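Local coordinates for protein DNA ligase (Archaeoglobus fulgidus, PDB 3GDE) that probably seals nicks in double-stranded DNA during replication, recombination and repair, using ATP to form an adenylated lysine intermediate, at residues E243-A247 against I402-S406; H444-F449 against L476-T480. All blocks are in the same frame, centred on the assembly; numbering follows the deposited sequence.

Contact 1: residues E243-A247 against I402-S406; sequences EMRTA and IKLPS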
loop_
_atom_site.group_PDB
_atom_site.type_symbol
_atom_site.label_atom_id
_atom_site.label_comp_id
_atom_site.label_asym_id
_atom_site.label_seq_id
_atom_site.Cartn_x
_atom_site.Cartn_y
_atom_site.Cartn_z
ATOM N N GLU A 243 26.370 -18.064 4.507
ATOM C CA GLU A 243 25.261 -18.761 3.848
ATOM C C GLU A 243 25.473 -18.680 2.335
ATOM O O GLU A 243 25.487 -19.701 1.646
ATOM C CB GLU A 243 23.894 -18.192 4.253
ATOM C CG GLU A 243 22.721 -18.896 3.556
ATOM C CD GLU A 243 21.348 -18.536 4.117
ATOM O OE1 GLU A 243 20.426 -19.377 3.982
ATOM O OE2 GLU A 243 21.183 -17.425 4.680
ATOM N N MET A 244 25.638 -17.460 1.832
ATOM C CA MET A 244 26.219 -17.247 0.516
ATOM C C MET A 244 27.719 -17.331 0.730
ATOM O O MET A 244 28.246 -16.711 1.655
ATOM C CB MET A 244 25.864 -15.866 -0.022
ATOM C CG MET A 244 24.386 -15.544 -0.002
ATOM S SD MET A 244 24.118 -13.788 -0.263
ATOM C CE MET A 244 22.388 -13.647 0.182
ATOM N N ARG A 245 28.407 -18.102 -0.102
ATOM C CA ARG A 245 29.850 -18.269 0.039
ATOM C C ARG A 245 30.551 -17.034 -0.533
ATOM O O ARG A 245 31.312 -16.359 0.162
ATOM C CB ARG A 245 30.309 -19.553 -0.660
ATOM C CG ARG A 245 29.545 -20.824 -0.238
ATOM C CD ARG A 245 30.112 -21.475 1.033
ATOM N NE ARG A 245 31.468 -21.998 0.834
ATOM C CZ ARG A 245 32.100 -22.820 1.672
ATOM N NH1 ARG A 245 31.514 -23.240 2.790
ATOM N NH2 ARG A 245 33.331 -23.230 1.386
ATOM N N THR A 246 30.278 -16.753 -1.804
ATOM C CA THR A 246 30.645 -15.494 -2.437
ATOM C C THR A 246 29.368 -14.660 -2.538
ATOM O O THR A 246 28.279 -15.204 -2.749
ATOM C CB THR A 246 31.261 -15.727 -3.838
ATOM O OG1 THR A 246 32.296 -16.715 -3.749
ATOM C CG2 THR A 246 31.858 -14.446 -4.395
ATOM N N ALA A 247 29.497 -13.345 -2.376
ATOM C CA ALA A 247 28.335 -12.461 -2.323
ATOM C C ALA A 247 28.585 -11.153 -3.042
ATOM O O ALA A 247 29.687 -10.599 -2.977
ATOM C CB ALA A 247 27.941 -12.192 -0.877
ATOM N N ILE A 402 23.588 -7.560 0.970
ATOM C CA ILE A 402 24.359 -8.739 0.585
ATOM C C ILE A 402 23.501 -9.662 -0.268
ATOM O O ILE A 402 22.497 -10.205 0.204
ATOM C CB ILE A 402 24.901 -9.494 1.823
ATOM C CG1 ILE A 402 25.881 -8.593 2.596
ATOM C CG2 ILE A 402 25.574 -10.809 1.393
ATOM C CD1 ILE A 402 26.227 -9.073 3.973
ATOM N N LYS A 403 23.912 -9.854 -1.519
ATOM C CA LYS A 403 23.071 -10.528 -2.513
ATOM C C LYS A 403 23.775 -11.691 -3.213
ATOM O O LYS A 403 24.968 -11.622 -3.480
ATOM C CB LYS A 403 22.590 -9.510 -3.558
ATOM C CG LYS A 403 21.958 -8.249 -2.978
ATOM C CD LYS A 403 21.675 -7.229 -4.052
ATOM C CE LYS A 403 20.760 -6.127 -3.525
ATOM N NZ LYS A 403 20.504 -5.100 -4.566
ATOM N N LEU A 404 23.023 -12.748 -3.518
ATOM C CA LEU A 404 23.534 -13.924 -4.237
ATOM C C LEU A 404 23.766 -13.561 -5.705
ATOM O O LEU A 404 22.806 -13.238 -6.420
ATOM C CB LEU A 404 22.513 -15.059 -4.178
ATOM C CG LEU A 404 22.830 -16.472 -3.688
ATOM C CD1 LEU A 404 22.033 -17.458 -4.528
ATOM C CD2 LEU A 404 24.319 -16.833 -3.705
ATOM N N PRO A 405 25.035 -13.602 -6.161
ATOM C CA PRO A 405 25.374 -13.190 -7.536
ATOM C C PRO A 405 24.671 -13.990 -8.637
ATOM O O PRO A 405 24.578 -13.517 -9.765
ATOM C CB PRO A 405 26.897 -13.391 -7.600
ATOM C CG PRO A 405 27.339 -13.336 -6.174
ATOM C CD PRO A 405 26.236 -13.994 -5.404
ATOM N N SER A 406 24.161 -15.173 -8.306
ATOM C CA SER A 406 23.453 -16.000 -9.281
ATOM C C SER A 406 21.923 -15.887 -9.206
ATOM O O SER A 406 21.218 -16.424 -10.064
ATOM C CB SER A 406 23.877 -17.463 -9.148
ATOM O OG SER A 406 23.333 -18.019 -7.973
#
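Lys403, whose backbone O lies 3.7 Å from Ala247 CA, is held by partners beyond the contact: NZ forms a salt bridge with Glu250 OE1, and the ammonium group also makes a cation-pi contact with Trp418. The sequence marks this as the adenylation domain of a nucleotidyltransferase ligase: Lys403 ends motif IV on strand 399-403, which runs antiparallel to strand 247-252, leading into the KxDG motif and ending at the predicted nucleophile Lys252. Glu250 and Phe340, both near the Lys403 side chain, are predicted ATP-binding residues, so the contact lies where strand 247-252 begins and strand 399-403 ends, two strands that probably line the nucleotide pocket. Ala247 and Leu404 have the closest CA atoms, 5.4 Å apart, and a backbone hydrogen bond between Lys403 and Ala248 continues the pairing along the strands.

Met244, the first residue to leave helix 237-243, spans the strand end. With CG anti to its carbonyl carbon (chi1 -52°) and the chain extended beyond, its thioether runs across the backbone of 402-404. SD sits against the Lys403-Leu404 peptide, 3.6 Å from Leu404 N, while the terminal CE reaches 3.4 Å from Ile402 O. The Ile402 methyl CG2, anti to its own backbone N, is shared by two neighbours: it lies 3.7 Å from Met244 SD and 3.6 Å from Ala247 CB. The end of the Ile402 side chain leads away from the loop, and the residue also packs on Val421. Leu404 starts away from the loop, yet its CD2 turns back and crosses the methionine chain at a slant, 3.9 Å from Met244 CG. Beyond Leu404, the proline ring lies against the backbone at Thr246 and Ala247, with Pro405 CD 3.6 Å from Thr246 O.

Contact 2: residues H444-F449 against L476-T480; sequences HWLSSF and LEELT
An OB-fold barrel in the C-terminal domain is packed here against the helix that follows its third strand: strand 446-449 meets helix 476-480 at 76°, their axes 8.4 Å apart. The polar link is the Thr480 hydroxyl. OG1 accepts from Leu446 N at 2.9 Å (N-H...O 154°) and donates to Leu476 O at 2.6 Å, fixing its rotation; the Leu476 carbonyl also takes Thr480 N, and its two donors come from opposite faces of its plane. The Trp445 indole lays one face over the helix backbone, with Leu476 CB 3.9 Å above the ring plane. His444, whose ND1 is bonded to Lys441 O, tilts its NE2 over the rim of the opposite face. Glu477 runs beside the indole and points the same way, its carboxylate turned 25° from the ring plane and its OE2 3.2 Å from Trp445 CZ2. Toward the barrel interior, Phe449 also meets the rings of Phe471 and Phe503. Leu479 CD1 comes within 4.0 Å of Phe449 CZ, and Leu476 CD2 sits at the edge of the same ring, in its plane, 4.0 Å from Phe449 CE1.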
loop_
_atom_site.group_PDB
_atom_site.type_symbol
_atom_site.label_atom_id
_atom_site.label_comp_id
_atom_site.label_asym_id
_atom_site.label_seq_id
_atom_site.Cartn_x
_atom_site.Cartn_y
_atom_site.Cartn_z
ATOM N N HIS A 444 -8.409 17.553 25.531
ATOM C CA HIS A 444 -8.814 17.902 24.162
ATOM C C HIS A 444 -7.953 17.220 23.082
ATOM O O HIS A 444 -8.189 17.407 21.887
ATOM C CB HIS A 444 -8.792 19.426 23.981
ATOM C CG HIS A 444 -7.435 20.033 24.158
ATOM N ND1 HIS A 444 -6.822 20.138 25.388
ATOM C CD2 HIS A 444 -6.569 20.564 23.261
ATOM C CE1 HIS A 444 -5.637 20.706 25.242
ATOM N NE2 HIS A 444 -5.461 20.976 23.961
ATOM N N TRP A 445 -6.962 16.440 23.515
ATOM C CA TRP A 445 -6.111 15.679 22.607
ATOM C C TRP A 445 -6.190 14.184 22.866
ATOM O O TRP A 445 -6.335 13.745 24.009
ATOM C CB TRP A 445 -4.642 16.080 22.756
ATOM C CG TRP A 445 -4.294 17.466 22.333
ATOM C CD1 TRP A 445 -4.854 18.182 21.315
ATOM C CD2 TRP A 445 -3.268 18.298 22.896
ATOM N NE1 TRP A 445 -4.260 19.420 21.229
ATOM C CE2 TRP A 445 -3.278 19.514 22.181
ATOM C CE3 TRP A 445 -2.350 18.136 23.946
ATOM C CZ2 TRP A 445 -2.406 20.567 22.480
ATOM C CZ3 TRP A 445 -1.483 19.187 24.243
ATOM C CH2 TRP A 445 -1.519 20.385 23.507
ATOM N N LEU A 446 -6.066 13.406 21.794
ATOM C CA LEU A 446 -5.724 11.995 21.919
ATOM C C LEU A 446 -4.287 11.912 22.438
ATOM O O LEU A 446 -3.425 12.677 21.999
ATOM C CB LEU A 446 -5.852 11.291 20.572
ATOM C CG LEU A 446 -7.258 11.199 19.981
ATOM C CD1 LEU A 446 -7.156 10.891 18.500
ATOM C CD2 LEU A 446 -8.116 10.159 20.711
ATOM N N SER A 447 -4.038 11.014 23.385
ATOM C CA SER A 447 -2.718 10.918 24.016
ATOM C C SER A 447 -2.014 9.592 23.725
ATOM O O SER A 447 -0.783 9.508 23.777
ATOM C CB SER A 447 -2.835 11.121 25.529
ATOM O OG SER A 447 -3.540 10.048 26.136
ATOM N N SER A 448 -2.814 8.578 23.398
ATOM C CA SER A 448 -2.375 7.190 23.266
ATOM C C SER A 448 -3.039 6.533 22.044
ATOM O O SER A 448 -4.195 6.834 21.741
ATOM C CB SER A 448 -2.796 6.454 24.524
ATOM O OG SER A 448 -2.220 5.188 24.570
ATOM N N PHE A 449 -2.323 5.632 21.364
ATOM C CA PHE A 449 -2.772 5.067 20.069
ATOM C C PHE A 449 -2.574 3.559 19.971
ATOM O O PHE A 449 -1.499 3.050 20.253
ATOM C CB PHE A 449 -2.069 5.759 18.888
ATOM C CG PHE A 449 -2.176 7.255 18.911
ATOM C CD1 PHE A 449 -1.207 8.026 19.556
ATOM C CD2 PHE A 449 -3.249 7.902 18.305
ATOM C CE1 PHE A 449 -1.305 9.424 19.588
ATOM C CE2 PHE A 449 -3.357 9.306 18.336
ATOM C CZ PHE A 449 -2.386 10.064 18.976
ATOM N N LEU A 476 0.167 15.895 18.647
ATOM C CA LEU A 476 -1.120 15.502 19.236
ATOM C C LEU A 476 -2.285 16.367 18.763
ATOM O O LEU A 476 -3.379 15.866 18.574
ATOM C CB LEU A 476 -1.051 15.478 20.771
ATOM C CG LEU A 476 -0.074 14.470 21.396
ATOM C CD1 LEU A 476 -0.086 14.541 22.927
ATOM C CD2 LEU A 476 -0.345 13.037 20.899
ATOM N N GLU A 477 -2.036 17.659 18.576
ATOM C CA GLU A 477 -3.023 18.576 18.013
ATOM C C GLU A 477 -3.422 18.100 16.626
ATOM O O GLU A 477 -4.607 17.942 16.335
ATOM C CB GLU A 477 -2.456 20.003 17.906
ATOM C CG GLU A 477 -2.540 20.832 19.177
ATOM C CD GLU A 477 -1.612 22.052 19.175
ATOM O OE1 GLU A 477 -1.494 22.728 18.119
ATOM O OE2 GLU A 477 -1.004 22.337 20.238
ATOM N N GLU A 478 -2.413 17.871 15.787
ATOM C CA GLU A 478 -2.605 17.510 14.383
ATOM C C GLU A 478 -3.269 16.141 14.208
ATOM O O GLU A 478 -4.139 15.980 13.358
ATOM C CB GLU A 478 -1.272 17.571 13.632
ATOM C CG GLU A 478 -0.692 18.984 13.520
ATOM C CD GLU A 478 0.784 19.009 13.107
ATOM O OE1 GLU A 478 1.634 18.384 13.799
ATOM O OE2 GLU A 478 1.101 19.674 12.090
ATOM N N LEU A 479 -2.863 15.174 15.026
ATOM C CA LEU A 479 -3.357 13.805 14.930
ATOM C C LEU A 479 -4.783 13.671 15.444
ATOM O O LEU A 479 -5.556 12.854 14.928
ATOM C CB LEU A 479 -2.438 12.842 15.683
ATOM C CG LEU A 479 -1.033 12.640 15.115
ATOM C CD1 LEU A 479 -0.198 11.854 16.107
ATOM C CD2 LEU A 479 -1.046 11.974 13.724
ATOM N N THR A 480 -5.109 14.464 16.467
ATOM C CA THR A 480 -6.467 14.560 17.006
ATOM C C THR A 480 -7.431 15.096 15.939
ATOM O O THR A 480 -8.534 14.569 15.772
ATOM C CB THR A 480 -6.520 15.455 18.285
ATOM O OG1 THR A 480 -5.718 14.871 19.323
ATOM C CG2 THR A 480 -7.966 15.629 18.790
#

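Overall arrangement
From the N terminus the chain first builds a run of helices, which includes the DNA ligase N-terminal region, and only then enters the adenylation domain. Contact 1 closes a loop of 154 residues, bringing the exit of helix 237-243 and the start of strand 247-252 back to the end of strand 399-403. The chain then passes through strand 419-422 into the OB-fold domain, where contact 2 closes a much shorter loop of 26 residues, from strand 446-454 through strand 461-467 to helix 473-483. The two loops follow in series, neither nested nor crossing. The centres of contacts 1 and 2 are about 47 Å apart and their nearest atoms about 33 Å; contact 1 joins parts of the adenylation domain, contact 2 parts of the OB-fold domain.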